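Putative Lipoprotein (Shewanella oneidensis, PDB 3U24) is a putative lipoprotein of unknown function that binds zinc and calcium ions and probably shares ancestry with the zinc metallopeptidases. Local coordinates at residues A23-A26 and Q27-A31; N89-I92 and D93-I97; T416-V419 and Y420-E423; H552-F555 and L556-S560. All blocks are in the same frame, centred on the assembly; numbering follows the deposited sequence.

Contact 1 of 4, residues A23-A26 and Q27-A31; sequences ASFA and QFSNA
The rings of Phe25 and Phe28 meet at a slant, with their planes 49° apart and their centroids 5.7 Å from each other. They touch at one corner, where CE1 of Phe25 comes within 3.9 Å of CD2 of Phe28. Ser29 also reaches the Phe25 ring obliquely, placing OG 3.4 Å from CE2. Beyond these residues Phe25 makes an edge-to-face contact with Phe81 and lies against helix 88-111, while Phe28 settles on Gln74, Lys77 and Leu78 of helix 61-79. Both phenylalanines turn CG away from their own backbone N, which carries the two rings out on the buried flank of the helix.

At the N-terminal end the contact is polar: Ser24 and Gln27 hold each other twice. Gln27 N donates to Ser24 OG at 3.0 Å; a chi1 of 65° places OG between the backbone N and carbonyl carbon of Ser24, where it can accept this bond. In return Ser24 N donates to Gln27 OE1 at 2.8 Å. This second bond is nearly straight, 171° at the hydrogen, and lies in the amide carbonyl plane on a lone pair. Gln27 packs closely to do this, with its CG 3.3 Å from Ser24 OG. Behind the cap the regular helical ladder starts at once: Phe28 N donates to Ser24 O, and Ser29 N to Phe25 O at 2.9 Å. With Ser24 at the N-cap, the reciprocal pair is a capping box closing the first turn of helix 25-39.

Contact 2 of 4, residues N89-I92 and D93-I97; sequences NETI and DYHLI. With ZN (zinc ion), chain C.
From Asn89 to Ile97 the backbone is regular alpha-helix, with Asp93 N, Tyr94 N, His95 N and Leu96 N donating in turn to the carbonyl oxygens of Asn89, Glu90, Thr91 and Ile92. Thr91 O also accepts a second hydrogen bond, from His95 ND1 at 2.8 Å. The two donors come from opposite faces of the carbonyl plane, and ND1 stands 37° out of it, although the oxygen lies in the plane of the imidazole. His95 CG sits beside its own backbone N (chi1 -72°), which swings the ring back along the helix to Thr91, whose OG1 lies alongside, 3.4 Å from CE1. The far nitrogen, NE2, binds a zinc ion at 2.0 Å, and a water oxygen lies 2.5 Å from the zinc ion. This is a familiar second-shell pattern for a zinc-binding histidine: a carbonyl grips one ring nitrogen and aims the other at the metal. Tyr94 CD1 lies over the rim of one face of the imidazole.

On another side of the helix Asp93 OD1 bonds to Ser426 OG, and the side chain packs on Phe25 and Val428. Were Asp93 replaced by an alanine, Ser426 OG would probably lose this partner, and a gap would be likely to open beside Phe25. Ile92 and Leu96 point the same way, CG2 to CD1 at 3.9 Å, with Leu96 resting on Val428 and Ile92 on Lys429 of helix 427-432.

Contact 3 of 4, residues T416-V419 and Y420-E423; sequences TQLV and YSNE
Ser421 OG donates to Leu418 O at 2.6 Å, reaching back one turn along helix 414-423, the helix whose first residue, His414, binds zinc together with His408 and Glu439. Such a serine-to-backbone bond is a common alpha-helical feature. With chi1 at 70°, OG is tucked in between the N and the carbonyl carbon of its own residue and turned toward the preceding turn. Asn422 N also donates to Leu418 O, at 3.0 Å, and approaches from the same face of the carbonyl plane, so one oxygen is held twice from one side. Asn422 N has a weak second bond to Val419 O. With the hydroxyl of Ser421 gone, as in an alanine, Leu418 O is likely to be left with the bond from Asn422 N alone within this turn. The side chain of Leu418 crosses that of Asn422 obliquely, its CD1 4.0 Å from Ser421 OG and 4.1 Å from Asn422 OD1, and it packs outward on Ala365.

On a different side Thr416 and Tyr420 run alongside each other. The methyl CG2 of Thr416 touches the ring at CD1, 4.0 Å away, while Thr416 O, already bonded to Tyr420 N, lies in the ring plane at its edge. Both residues are fixed from further out: Tyr420 OH bonds to Thr341 O, and Thr416 OG1 to Ala410 O. Gln417, packed on Met437, Val438 and Trp441 of helix 435-451, bends at its second torsion (chi2 -95°); its OE1 makes a weak hydrogen bond to Ser560 OG and lies 4.1 Å from Ser421 CB.

Contact 4 of 4, residues H552-F555 and L556-S560; sequences HEKF and LSYGS
Lys554 O is gripped by two donors from Ser557: the hydroxyl OG at 2.6 Å and the backbone N at 3.1 Å. They arrive differently, since OG is tilted only modestly from the carbonyl plane whereas N stands well above it, 67° out. The same oxygen lies obliquely to the Tyr558 ring, 3.3 Å from CD2. A chi1 of 63° folds Ser557 OG back over the helix end toward Lys554 O, and the hydroxyl also accepts from a water, 2.8 Å away.

That water in turn accepts from Lys554 NZ, and the ammonium also donates to Tyr558 OH at 3.1 Å. Lysine, water and serine thus form a small polar chain beside the tyrosine hydroxyl. The chain of Lys554 bends at chi2, which helps bring CE within 3.5 Å of Tyr558 OH, and a second bend at chi4 sets the direction of NZ. The ring itself has Phe555 O in its plane, at the CD2 edge, and packs on Ile566 and Leu569 of helix 563-571.

On the buried side Leu556 N keeps the helical bond to His552 O at 3.0 Å, and Leu556 CG lies 3.2 Å from His552 O. His552 is fixed at both ring nitrogens, by Tyr444 OH and Ile339 O, and Glu553 by Thr341 OG1. After Leu556 the bonding shifts from four residues back to three, and Gly559 follows with a phi of 72°: this is a helix C-terminus passing through an i to i-3 bond and a positive-phi glycine into the loop that leads to helix 563-571.

How the contacts relate
Contacts 3 and 4 are neighbours, with centres 8 Å apart: Tyr420 and Gln417 pack on Leu556, joining helix 414-423 to the end of helix 548-555. Contact 2 reaches contact 4 through Ile92 on Tyr558 and contact 1 through Phe25. Contact 1 is the most peripheral, about 29 Å from the chain's centre to its own, with only its two phenylalanines buried. The centres of contacts 2 to 4 lie 18 to 21 Å out, and these are partly buried, with Ile92, Tyr420 and Leu556 inside. The chemistry differs with place: capping at a helix start in contact 1, metal binding two turns into a helix in contact 2, serine hydroxyls holding carbonyls near helix ends in contacts 3 and 4.

Contact 1 of 4, residues A23-A26 and Q27-A31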
loop_
_atom_site.group_PDB
_atom_site.type_symbol
_atom_site.label_atom_id
_atom_site.label_comp_id
_atom_site.label_asym_id
_atom_site.label_seq_id
_atom_site.Cartn_x
_atom_site.Cartn_y
_atom_site.Cartn_z
ATOM N N ALA A 23 -15.535 4.018 31.825
ATOM C CA ALA A 23 -14.537 4.537 30.858
ATOM C C ALA A 23 -15.195 5.412 29.775
ATOM O O ALA A 23 -16.265 5.093 29.272
ATOM C CB ALA A 23 -13.752 3.382 30.205
ATOM N N SER A 24 -14.566 6.529 29.435
ATOM C CA SER A 24 -14.956 7.278 28.234
ATOM C C SER A 24 -14.525 6.523 26.983
ATOM O O SER A 24 -13.709 5.596 27.034
ATOM C CB SER A 24 -14.283 8.642 28.204
ATOM O OG SER A 24 -12.877 8.524 28.075
ATOM N N PHE A 25 -15.042 6.941 25.841
ATOM C CA PHE A 25 -14.603 6.335 24.614
ATOM C C PHE A 25 -13.097 6.571 24.395
ATOM O O PHE A 25 -12.398 5.679 23.929
ATOM C CB PHE A 25 -15.374 6.815 23.401
ATOM C CG PHE A 25 -15.074 6.006 22.186
ATOM C CD1 PHE A 25 -15.656 4.782 22.013
ATOM C CD2 PHE A 25 -14.155 6.445 21.275
ATOM C CE1 PHE A 25 -15.333 3.992 20.927
ATOM C CE2 PHE A 25 -13.834 5.690 20.178
ATOM C CZ PHE A 25 -14.421 4.457 20.012
ATOM N N ALA A 26 -12.615 7.755 24.738
ATOM C CA ALA A 26 -11.183 8.054 24.604
ATOM C C ALA A 26 -10.378 7.102 25.478
ATOM O O ALA A 26 -9.352 6.590 25.038
ATOM C CB ALA A 26 -10.877 9.516 24.959
ATOM N N GLN A 27 -10.846 6.835 26.700
ATOM C CA GLN A 27 -10.139 5.919 27.568
ATOM C C GLN A 27 -10.163 4.529 26.972
ATOM O O GLN A 27 -9.181 3.832 27.024
ATOM C CB GLN A 27 -10.720 5.909 28.968
ATOM C CG GLN A 27 -10.399 7.183 29.739
ATOM C CD GLN A 27 -11.169 7.304 31.031
ATOM O OE1 GLN A 27 -12.401 7.186 31.071
ATOM N NE2 GLN A 27 -10.434 7.570 32.109
ATOM N N PHE A 28 -11.279 4.143 26.383
ATOM C CA PHE A 28 -11.390 2.843 25.812
ATOM C C PHE A 28 -10.442 2.647 24.647
ATOM O O PHE A 28 -9.783 1.643 24.609
ATOM C CB PHE A 28 -12.783 2.563 25.350
ATOM C CG PHE A 28 -12.844 1.435 24.400
ATOM C CD1 PHE A 28 -12.711 0.125 24.857
ATOM C CD2 PHE A 28 -13.000 1.664 23.059
ATOM C CE1 PHE A 28 -12.755 -0.920 23.976
ATOM C CE2 PHE A 28 -13.034 0.610 22.177
ATOM C CZ PHE A 28 -12.907 -0.671 22.639
ATOM N N SER A 29 -10.422 3.585 23.699
ATOM C CA SER A 29 -9.472 3.592 22.569
ATOM C C SER A 29 -8.039 3.356 22.998
ATOM O O SER A 29 -7.363 2.531 22.420
ATOM C CB SER A 29 -9.442 4.946 21.861
ATOM O OG SER A 29 -10.664 5.261 21.288
ATOM N N ASN A 30 -7.558 4.113 23.972
ATOM C CA ASN A 30 -6.203 3.909 24.468
ATOM C C ASN A 30 -6.009 2.508 25.143
ATOM O O ASN A 30 -4.978 1.850 24.908
ATOM C CB ASN A 30 -5.717 5.091 25.333
ATOM C CG ASN A 30 -5.330 6.323 24.474
ATOM O OD1 ASN A 30 -4.732 6.197 23.386
ATOM N ND2 ASN A 30 -5.705 7.515 24.937
ATOM N N ALA A 31 -7.009 2.038 25.898
ATOM C CA ALA A 31 -6.921 0.701 26.488
ATOM C C ALA A 31 -6.966 -0.382 25.413
ATOM O O ALA A 31 -6.337 -1.414 25.545
ATOM C CB ALA A 31 -8.034 0.479 27.499
#

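Contact 2 of 4, residues N89-I92 and D93-I97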
loop_
_atom_site.group_PDB
_atom_site.type_symbol
_atom_site.label_atom_id
_atom_site.label_comp_id
_atom_site.label_asym_id
_atom_site.label_seq_id
_atom_site.Cartn_x
_atom_site.Cartn_y
_atom_site.Cartn_z
ATOM N N ASN A 89 -14.660 12.252 15.163
ATOM C CA ASN A 89 -13.432 11.458 15.287
ATOM C C ASN A 89 -13.577 10.137 16.031
ATOM O O ASN A 89 -12.928 9.119 15.678
ATOM C CB ASN A 89 -12.308 12.246 15.995
ATOM C CG ASN A 89 -11.271 12.754 15.024
ATOM O OD1 ASN A 89 -11.582 13.079 13.861
ATOM N ND2 ASN A 89 -10.015 12.799 15.481
ATOM N N GLU A 90 -14.345 10.180 17.110
ATOM C CA GLU A 90 -14.584 8.985 17.884
ATOM C C GLU A 90 -15.395 7.972 17.072
ATOM O O GLU A 90 -15.148 6.759 17.162
ATOM C CB GLU A 90 -15.287 9.324 19.183
ATOM C CG GLU A 90 -14.400 10.032 20.193
ATOM C CD GLU A 90 -15.176 10.558 21.373
ATOM O OE1 GLU A 90 -16.432 10.636 21.239
ATOM O OE2 GLU A 90 -14.550 10.898 22.432
ATOM N N THR A 91 -16.327 8.452 16.246
ATOM C CA THR A 91 -17.145 7.514 15.487
ATOM C C THR A 91 -16.302 6.861 14.389
ATOM O O THR A 91 -16.429 5.680 14.109
ATOM C CB THR A 91 -18.476 8.140 14.974
ATOM O OG1 THR A 91 -19.317 7.074 14.504
ATOM C CG2 THR A 91 -18.270 9.092 13.851
ATOM N N ILE A 92 -15.383 7.615 13.822
ATOM C CA ILE A 92 -14.391 7.030 12.884
ATOM C C ILE A 92 -13.547 5.957 13.569
ATOM O O ILE A 92 -13.474 4.823 13.081
ATOM C CB ILE A 92 -13.522 8.102 12.217
ATOM C CG1 ILE A 92 -14.413 8.940 11.266
ATOM C CG2 ILE A 92 -12.357 7.442 11.469
ATOM C CD1 ILE A 92 -13.838 10.302 10.929
ATOM N N ASP A 93 -12.984 6.279 14.729
ATOM C CA ASP A 93 -12.246 5.285 15.503
ATOM C C ASP A 93 -13.099 4.050 15.864
ATOM O O ASP A 93 -12.613 2.906 15.783
ATOM C CB ASP A 93 -11.630 5.907 16.759
ATOM C CG ASP A 93 -10.539 6.948 16.426
ATOM O OD1 ASP A 93 -10.206 7.085 15.232
ATOM O OD2 ASP A 93 -10.033 7.629 17.342
ATOM N N TYR A 94 -14.355 4.282 16.244
ATOM C CA TYR A 94 -15.251 3.204 16.604
ATOM C C TYR A 94 -15.339 2.236 15.422
ATOM O O TYR A 94 -15.133 1.038 15.588
ATOM C CB TYR A 94 -16.656 3.739 16.965
ATOM C CG TYR A 94 -17.658 2.682 17.353
ATOM C CD1 TYR A 94 -18.204 1.834 16.414
ATOM C CD2 TYR A 94 -18.079 2.544 18.673
ATOM C CE1 TYR A 94 -19.118 0.860 16.777
ATOM C CE2 TYR A 94 -19.017 1.595 19.026
ATOM C CZ TYR A 94 -19.516 0.746 18.069
ATOM O OH TYR A 94 -20.441 -0.218 18.411
ATOM N N HIS A 95 -15.627 2.773 14.235
ATOM C CA HIS A 95 -15.808 1.937 13.073
ATOM C C HIS A 95 -14.537 1.243 12.597
ATOM O O HIS A 95 -14.564 0.066 12.201
ATOM C CB HIS A 95 -16.507 2.714 11.962
ATOM C CG HIS A 95 -17.939 2.953 12.246
ATOM N ND1 HIS A 95 -18.375 3.985 13.048
ATOM C CD2 HIS A 95 -19.057 2.229 11.895
ATOM C CE1 HIS A 95 -19.710 3.930 13.142
ATOM N NE2 HIS A 95 -20.132 2.870 12.418
ATOM N N LEU A 96 -13.419 1.944 12.635
ATOM C CA LEU A 96 -12.155 1.349 12.297
ATOM C C LEU A 96 -11.832 0.198 13.254
ATOM O O LEU A 96 -11.411 -0.851 12.802
ATOM C CB LEU A 96 -11.060 2.393 12.326
ATOM C CG LEU A 96 -11.068 3.450 11.215
ATOM C CD1 LEU A 96 -9.880 4.404 11.501
ATOM C CD2 LEU A 96 -11.019 2.858 9.788
ATOM N N ILE A 97 -12.063 0.372 14.555
ATOM C CA ILE A 97 -11.868 -0.701 15.493
ATOM C C ILE A 97 -12.812 -1.889 15.234
ATOM O O ILE A 97 -12.372 -3.054 15.179
ATOM C CB ILE A 97 -11.982 -0.204 16.961
ATOM C CG1 ILE A 97 -10.769 0.680 17.317
ATOM C CG2 ILE A 97 -12.075 -1.366 17.918
ATOM C CD1 ILE A 97 -10.950 1.485 18.607
HETATM ZN ZN ZN C . -22.021 2.263 12.338
HETATM O O HOH W 1 -23.626 4.118 12.977
#

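Contact 3 of 4, residues T416-V419 and Y420-E423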
loop_
_atom_site.group_PDB
_atom_site.type_symbol
_atom_site.label_atom_id
_atom_site.label_comp_id
_atom_site.label_asym_id
_atom_site.label_seq_id
_atom_site.Cartn_x
_atom_site.Cartn_y
_atom_site.Cartn_z
ATOM N N THR A 416 -0.242 16.949 0.776
ATOM C CA THR A 416 -1.303 17.815 1.205
ATOM C C THR A 416 -2.310 17.109 2.082
ATOM O O THR A 416 -2.701 17.636 3.129
ATOM C CB THR A 416 -2.005 18.437 0.017
ATOM O OG1 THR A 416 -1.004 19.095 -0.763
ATOM C CG2 THR A 416 -3.042 19.469 0.447
ATOM N N GLN A 417 -2.730 15.922 1.663
ATOM C CA GLN A 417 -3.669 15.149 2.444
ATOM C C GLN A 417 -3.079 14.766 3.811
ATOM O O GLN A 417 -3.816 14.727 4.807
ATOM C CB GLN A 417 -4.092 13.893 1.670
ATOM C CG GLN A 417 -5.218 13.084 2.328
ATOM C CD GLN A 417 -4.750 11.916 3.215
ATOM O OE1 GLN A 417 -5.289 11.697 4.318
ATOM N NE2 GLN A 417 -3.812 11.141 2.726
ATOM N N LEU A 418 -1.775 14.481 3.864
ATOM C CA LEU A 418 -1.132 14.168 5.151
ATOM C C LEU A 418 -1.141 15.383 6.083
ATOM O O LEU A 418 -1.421 15.251 7.250
ATOM C CB LEU A 418 0.321 13.704 4.951
ATOM C CG LEU A 418 1.272 13.583 6.167
ATOM C CD1 LEU A 418 0.861 12.427 7.085
ATOM C CD2 LEU A 418 2.706 13.365 5.678
ATOM N N VAL A 419 -0.793 16.553 5.577
ATOM C CA VAL A 419 -0.872 17.771 6.381
ATOM C C VAL A 419 -2.295 17.975 6.919
ATOM O O VAL A 419 -2.484 18.221 8.115
ATOM C CB VAL A 419 -0.414 19.020 5.610
ATOM C CG1 VAL A 419 -0.690 20.290 6.444
ATOM C CG2 VAL A 419 1.060 18.900 5.261
ATOM N N TYR A 420 -3.306 17.842 6.062
ATOM C CA TYR A 420 -4.664 18.005 6.532
ATOM C C TYR A 420 -4.994 16.978 7.613
ATOM O O TYR A 420 -5.553 17.354 8.636
ATOM C CB TYR A 420 -5.690 18.030 5.400
ATOM C CG TYR A 420 -5.889 19.436 4.813
ATOM C CD1 TYR A 420 -5.014 19.946 3.911
ATOM C CD2 TYR A 420 -6.947 20.229 5.196
ATOM C CE1 TYR A 420 -5.179 21.209 3.389
ATOM C CE2 TYR A 420 -7.121 21.523 4.708
ATOM C CZ TYR A 420 -6.235 22.007 3.794
ATOM O OH TYR A 420 -6.382 23.244 3.226
ATOM N N SER A 421 -4.557 15.729 7.441
ATOM C CA SER A 421 -4.816 14.699 8.459
ATOM C C SER A 421 -4.059 14.932 9.764
ATOM O O SER A 421 -4.419 14.372 10.770
ATOM C CB SER A 421 -4.423 13.300 7.970
ATOM O OG SER A 421 -3.019 13.249 7.882
ATOM N N ASN A 422 -2.987 15.714 9.739
ATOM C CA ASN A 422 -2.355 16.101 10.979
ATOM C C ASN A 422 -3.169 17.200 11.756
ATOM O O ASN A 422 -2.874 17.396 12.901
ATOM C CB ASN A 422 -0.871 16.498 10.759
ATOM C CG ASN A 422 0.032 15.312 10.436
ATOM O OD1 ASN A 422 1.064 15.471 9.762
ATOM N ND2 ASN A 422 -0.320 14.133 10.921
ATOM N N GLU A 423 -4.184 17.848 11.149
ATOM C CA GLU A 423 -5.067 18.845 11.822
ATOM C C GLU A 423 -5.792 18.107 12.992
ATOM O O GLU A 423 -5.711 18.562 14.145
ATOM C CB GLU A 423 -6.081 19.684 10.869
ATOM C CG GLU A 423 -5.536 20.848 9.908
ATOM C CD GLU A 423 -6.534 22.007 9.354
ATOM O OE1 GLU A 423 -7.801 22.070 9.539
ATOM O OE2 GLU A 423 -6.036 23.001 8.714
#

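Contact 4 of 4, residues H552-F555 and L556-S560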
loop_
_atom_site.group_PDB
_atom_site.type_symbol
_atom_site.label_atom_id
_atom_site.label_comp_id
_atom_site.label_asym_id
_atom_site.label_seq_id
_atom_site.Cartn_x
_atom_site.Cartn_y
_atom_site.Cartn_z
ATOM N N HIS A 552 -13.157 20.390 -0.694
ATOM C CA HIS A 552 -11.865 19.752 -0.485
ATOM C C HIS A 552 -11.442 19.807 0.940
ATOM O O HIS A 552 -11.013 18.799 1.497
ATOM C CB HIS A 552 -10.780 20.357 -1.384
ATOM C CG HIS A 552 -10.887 19.956 -2.849
ATOM N ND1 HIS A 552 -10.391 20.725 -3.850
ATOM C CD2 HIS A 552 -11.462 18.830 -3.461
ATOM C CE1 HIS A 552 -10.656 20.133 -5.048
ATOM N NE2 HIS A 552 -11.299 18.967 -4.811
ATOM N N GLU A 553 -11.537 20.976 1.557
ATOM C CA GLU A 553 -11.034 21.156 2.923
ATOM C C GLU A 553 -11.865 20.380 3.943
ATOM O O GLU A 553 -11.342 19.811 4.908
ATOM C CB GLU A 553 -10.967 22.643 3.287
ATOM C CG GLU A 553 -9.828 23.335 2.531
ATOM C CD GLU A 553 -9.820 24.848 2.629
ATOM O OE1 GLU A 553 -10.536 25.424 3.483
ATOM O OE2 GLU A 553 -9.075 25.482 1.850
ATOM N N LYS A 554 -13.158 20.320 3.715
ATOM C CA LYS A 554 -14.012 19.565 4.609
ATOM C C LYS A 554 -13.738 18.062 4.421
ATOM O O LYS A 554 -13.627 17.318 5.418
ATOM C CB LYS A 554 -15.475 19.891 4.345
ATOM C CG LYS A 554 -16.455 19.143 5.237
ATOM C CD LYS A 554 -16.566 19.750 6.632
ATOM C CE LYS A 554 -17.827 19.263 7.351
ATOM N NZ LYS A 554 -17.542 19.088 8.810
ATOM N N PHE A 555 -13.611 17.628 3.159
ATOM C CA PHE A 555 -13.253 16.228 2.873
ATOM C C PHE A 555 -11.976 15.812 3.571
ATOM O O PHE A 555 -11.928 14.731 4.155
ATOM C CB PHE A 555 -13.142 15.953 1.376
ATOM C CG PHE A 555 -12.881 14.513 1.051
ATOM C CD1 PHE A 555 -13.914 13.627 0.943
ATOM C CD2 PHE A 555 -11.602 14.050 0.887
ATOM C CE1 PHE A 555 -13.697 12.306 0.653
ATOM C CE2 PHE A 555 -11.356 12.728 0.565
ATOM C CZ PHE A 555 -12.413 11.852 0.492
ATOM N N LEU A 556 -10.956 16.661 3.532
ATOM C CA LEU A 556 -9.677 16.308 4.089
ATOM C C LEU A 556 -9.630 16.438 5.614
ATOM O O LEU A 556 -8.638 16.046 6.215
ATOM C CB LEU A 556 -8.563 17.144 3.481
ATOM C CG LEU A 556 -8.365 17.027 1.978
ATOM C CD1 LEU A 556 -7.559 18.189 1.434
ATOM C CD2 LEU A 556 -7.729 15.677 1.642
ATOM N N SER A 557 -10.693 16.899 6.251
ATOM C CA SER A 557 -10.618 17.249 7.681
ATOM C C SER A 557 -10.790 16.032 8.558
ATOM O O SER A 557 -10.450 16.093 9.704
ATOM C CB SER A 557 -11.680 18.296 8.084
ATOM O OG SER A 557 -13.009 17.809 7.915
ATOM N N TYR A 558 -11.276 14.923 8.017
ATOM C CA TYR A 558 -11.514 13.713 8.795
ATOM C C TYR A 558 -10.293 12.784 8.867
ATOM O O TYR A 558 -10.305 11.799 9.606
ATOM C CB TYR A 558 -12.701 12.955 8.173
ATOM C CG TYR A 558 -13.980 13.757 8.201
ATOM C CD1 TYR A 558 -14.808 13.718 9.310
ATOM C CD2 TYR A 558 -14.328 14.581 7.168
ATOM C CE1 TYR A 558 -15.964 14.448 9.363
ATOM C CE2 TYR A 558 -15.491 15.324 7.211
ATOM C CZ TYR A 558 -16.305 15.239 8.301
ATOM O OH TYR A 558 -17.461 15.984 8.372
ATOM N N GLY A 559 -9.251 13.088 8.105
ATOM C CA GLY A 559 -8.104 12.188 8.012
ATOM C C GLY A 559 -8.430 10.938 7.202
ATOM O O GLY A 559 -9.409 10.896 6.456
ATOM N N SER A 560 -7.643 9.897 7.424
ATOM C CA SER A 560 -7.645 8.695 6.602
ATOM C C SER A 560 -8.792 7.695 6.921
ATOM O O SER A 560 -8.575 6.506 7.083
ATOM C CB SER A 560 -6.254 8.043 6.745
ATOM O OG SER A 560 -5.227 9.031 6.411
HETATM O O HOH W 2 -15.024 18.562 9.749
HETATM O O HOH W 3 -10.092 13.213 5.553
#